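Side-chain contact in glycosyl transferase (Staphylococcus aureus, PDB 5TZJ), which belongs to the family 2 glycosyltransferases and holds uridine-diphosphate-N-acetylglucosamine bound in this crystal: residues S62-N67 and G72-V77. Sequence-based numbering, arbitrary orientation.
Sequences SQLETN and GKPRNV. With UD1 (uridine-diphosphate-N-acetylglucosamine), chain C.
Leu64 carries the contact by sending its two methyls to different residues of helix 72-81. CD1 lies 3.9 Å from Lys73 CG and also touches CD of that lysine, whose extended aliphatic chain crosses the leucine at a slant; the same methyl meets the ring of Pro74, 4.1 Å from its CD. The other branch, CD2, packs 4.0 Å from CG2 of Val77, the two side chains running past each other in opposite directions. With CG of Leu64 anti to its own carbonyl carbon (chi1 -50°), the branch point faces the helix, and CD1 and CD2 meet residues one turn apart. Ser62 adds a looser touch through OG to Val77. No hydrogen bond joins the segments directly; polar links run instead through the bound UD1. Asn67 ND2 donates a nearly straight bond (164°) of 3.0 Å to UD1 O4 on the uracil, while its OD1 accepts from Gly69 N. Pro74 CG abuts UD1 O2, and Arg75 NH2 donates a hydrogen bond of 2.8 Å to O4' of the N-acetylglucosamine ring of UD1, its guanidinium also paired with Asp91 and Glu177. Strand 59-63, helix 72-81 and strand 86-89 form a beta-alpha-beta crossover, with strands 33-39 and 3-9 between the two outer strands, and Val38 of strand 33-39 touches both Leu64 and Pro74.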
loop_
_atom_site.group_PDB
_atom_site.type_symbol
_atom_site.label_atom_id
_atom_site.label_comp_id
_atom_site.label_asym_id
_atom_site.label_seq_id
_atom_site.Cartn_x
_atom_site.Cartn_y
_atom_site.Cartn_z
ATOM N N SER A 62 0.652 9.499 23.188
ATOM C CA SER A 62 -0.080 8.588 24.041
ATOM C C SER A 62 0.463 7.196 23.771
ATOM O O SER A 62 1.264 6.987 22.848
ATOM C CB SER A 62 -1.581 8.676 23.788
ATOM O OG SER A 62 -1.866 8.265 22.467
ATOM N N GLN A 63 0.045 6.243 24.605
ATOM C CA GLN A 63 0.572 4.894 24.505
ATOM C C GLN A 63 -0.542 3.897 24.752
ATOM O O GLN A 63 -1.293 4.036 25.725
ATOM C CB GLN A 63 1.713 4.678 25.514
ATOM C CG GLN A 63 2.245 3.247 25.599
ATOM C CD GLN A 63 3.319 3.114 26.671
ATOM O OE1 GLN A 63 3.032 3.220 27.873
ATOM N NE2 GLN A 63 4.567 2.896 26.250
ATOM N N LEU A 64 -0.636 2.893 23.878
ATOM C CA LEU A 64 -1.610 1.830 24.060
ATOM C C LEU A 64 -1.149 0.887 25.164
ATOM O O LEU A 64 0.045 0.614 25.325
ATOM C CB LEU A 64 -1.808 1.038 22.768
ATOM C CG LEU A 64 -2.074 1.869 21.507
ATOM C CD1 LEU A 64 -2.390 0.939 20.311
ATOM C CD2 LEU A 64 -3.222 2.864 21.767
ATOM N N GLU A 65 -2.114 0.363 25.902
ATOM C CA GLU A 65 -1.810 -0.482 27.045
ATOM C C GLU A 65 -1.307 -1.867 26.661
ATOM O O GLU A 65 -0.817 -2.586 27.533
ATOM C CB GLU A 65 -3.051 -0.613 27.907
ATOM C CG GLU A 65 -4.150 -1.377 27.231
ATOM C CD GLU A 65 -5.246 -1.733 28.212
ATOM O OE1 GLU A 65 -6.162 -2.516 27.837
ATOM O OE2 GLU A 65 -5.170 -1.231 29.364
ATOM N N THR A 66 -1.426 -2.272 25.395
ATOM C CA THR A 66 -0.844 -3.541 24.992
ATOM C C THR A 66 -0.533 -3.456 23.498
ATOM O O THR A 66 -1.161 -2.679 22.773
ATOM C CB THR A 66 -1.789 -4.694 25.331
ATOM O OG1 THR A 66 -1.043 -5.922 25.440
ATOM C CG2 THR A 66 -2.903 -4.822 24.316
ATOM N N ASN A 67 0.450 -4.239 23.035
ATOM C CA ASN A 67 0.872 -4.098 21.644
ATOM C C ASN A 67 -0.241 -4.550 20.692
ATOM O O ASN A 67 -0.764 -5.657 20.806
ATOM C CB ASN A 67 2.155 -4.872 21.368
ATOM C CG ASN A 67 2.526 -4.820 19.886
ATOM O OD1 ASN A 67 2.183 -5.731 19.117
ATOM N ND2 ASN A 67 3.115 -3.698 19.456
ATOM N N GLY A 72 -1.663 -0.365 12.330
ATOM C CA GLY A 72 -2.996 0.142 12.029
ATOM C C GLY A 72 -3.647 0.829 13.218
ATOM O O GLY A 72 -4.081 1.978 13.130
ATOM N N LYS A 73 -3.714 0.129 14.357
ATOM C CA LYS A 73 -4.404 0.708 15.509
ATOM C C LYS A 73 -3.734 1.988 16.017
ATOM O O LYS A 73 -4.442 2.997 16.192
ATOM C CB LYS A 73 -4.553 -0.329 16.623
ATOM C CG LYS A 73 -5.327 0.303 17.801
ATOM C CD LYS A 73 -5.773 -0.732 18.843
ATOM C CE LYS A 73 -6.800 -0.118 19.808
ATOM N NZ LYS A 73 -7.091 -1.159 20.878
ATOM N N PRO A 74 -2.404 2.057 16.205
ATOM C CA PRO A 74 -1.829 3.347 16.615
ATOM C C PRO A 74 -2.069 4.450 15.609
ATOM O O PRO A 74 -2.217 5.612 16.027
ATOM C CB PRO A 74 -0.334 3.054 16.807
ATOM C CG PRO A 74 -0.100 1.660 16.459
ATOM C CD PRO A 74 -1.424 0.959 16.287
ATOM N N ARG A 75 -2.121 4.153 14.288
ATOM C CA ARG A 75 -2.372 5.263 13.370
ATOM C C ARG A 75 -3.827 5.716 13.461
ATOM O O ARG A 75 -4.110 6.929 13.395
ATOM C CB ARG A 75 -1.992 4.939 11.910
ATOM C CG ARG A 75 -0.501 4.608 11.616
ATOM C CD ARG A 75 -0.351 4.141 10.127
ATOM N NE ARG A 75 1.036 3.895 9.717
ATOM C CZ ARG A 75 1.398 2.867 8.956
ATOM N NH1 ARG A 75 0.462 2.015 8.564
ATOM N NH2 ARG A 75 2.670 2.691 8.590
ATOM N N ASN A 76 -4.748 4.766 13.652
ATOM C CA ASN A 76 -6.170 5.092 13.864
ATOM C C ASN A 76 -6.377 5.951 15.109
ATOM O O ASN A 76 -7.136 6.928 15.080
ATOM C CB ASN A 76 -6.983 3.806 14.000
ATOM C CG ASN A 76 -7.101 3.055 12.674
ATOM O OD1 ASN A 76 -6.884 3.647 11.614
ATOM N ND2 ASN A 76 -7.498 1.787 12.725
ATOM N N VAL A 77 -5.732 5.591 16.222
ATOM C CA VAL A 77 -5.829 6.410 17.435
ATOM C C VAL A 77 -5.311 7.806 17.162
ATOM O O VAL A 77 -5.937 8.812 17.546
ATOM C CB VAL A 77 -5.049 5.738 18.583
ATOM C CG1 VAL A 77 -5.030 6.635 19.849
ATOM C CG2 VAL A 77 -5.570 4.320 18.824
HETATM C "C1'" UD1 C . 6.206 -0.818 5.378
HETATM C "C2'" UD1 C . 5.379 0.427 5.078
HETATM C "C3'" UD1 C . 4.647 0.764 6.333
HETATM C "C4'" UD1 C . 3.596 -0.278 6.499
HETATM C "C5'" UD1 C . 4.298 -1.586 6.869
HETATM C "C6'" UD1 C . 3.303 -2.699 7.019
HETATM C "C7'" UD1 C . 6.491 1.684 3.211
HETATM C "C8'" UD1 C . 5.889 0.687 2.237
HETATM N "N2'" UD1 C . 6.252 1.544 4.625
HETATM O "O1'" UD1 C . 7.139 -0.443 6.324
HETATM O "O3'" UD1 C . 4.115 2.119 6.319
HETATM O "O4'" UD1 C . 2.678 0.117 7.499
HETATM O "O5'" UD1 C . 5.297 -1.945 5.824
HETATM O "O6'" UD1 C . 2.370 -2.645 5.968
HETATM O "O7'" UD1 C . 7.176 2.566 2.835
HETATM N N1 UD1 C . 4.597 -0.367 14.404
HETATM C C2 UD1 C . 3.538 -0.251 15.447
HETATM N N3 UD1 C . 3.063 -1.462 16.187
HETATM C C4 UD1 C . 3.648 -2.758 15.858
HETATM C C5 UD1 C . 4.693 -2.873 14.789
HETATM C C6 UD1 C . 5.156 -1.665 14.066
HETATM O O2 UD1 C . 3.083 0.801 15.693
HETATM O O4 UD1 C . 3.273 -3.720 16.445
HETATM C C1B UD1 C . 4.982 0.815 13.677
HETATM C C2B UD1 C . 6.586 1.002 13.483
HETATM O "O2'" UD1 C . 7.152 1.609 14.712
HETATM C C3B UD1 C . 6.695 1.753 12.387
HETATM C C4B UD1 C . 5.471 1.408 11.514
HETATM O O4B UD1 C . 4.476 0.699 12.451
HETATM O O3B UD1 C . 6.561 3.220 12.704
HETATM C C5B UD1 C . 5.739 0.520 10.431
HETATM O O5B UD1 C . 6.266 -0.682 10.924
HETATM P PA UD1 C . 7.672 -1.201 10.236
HETATM O O1A UD1 C . 8.271 -2.315 11.055
HETATM O O2A UD1 C . 8.633 -0.036 10.084
HETATM O O3A UD1 C . 7.192 -1.720 8.725
HETATM P PB UD1 C . 7.966 -1.510 7.279
HETATM O O1B UD1 C . 9.382 -0.995 7.409
HETATM O O2B UD1 C . 7.994 -2.944 6.773
#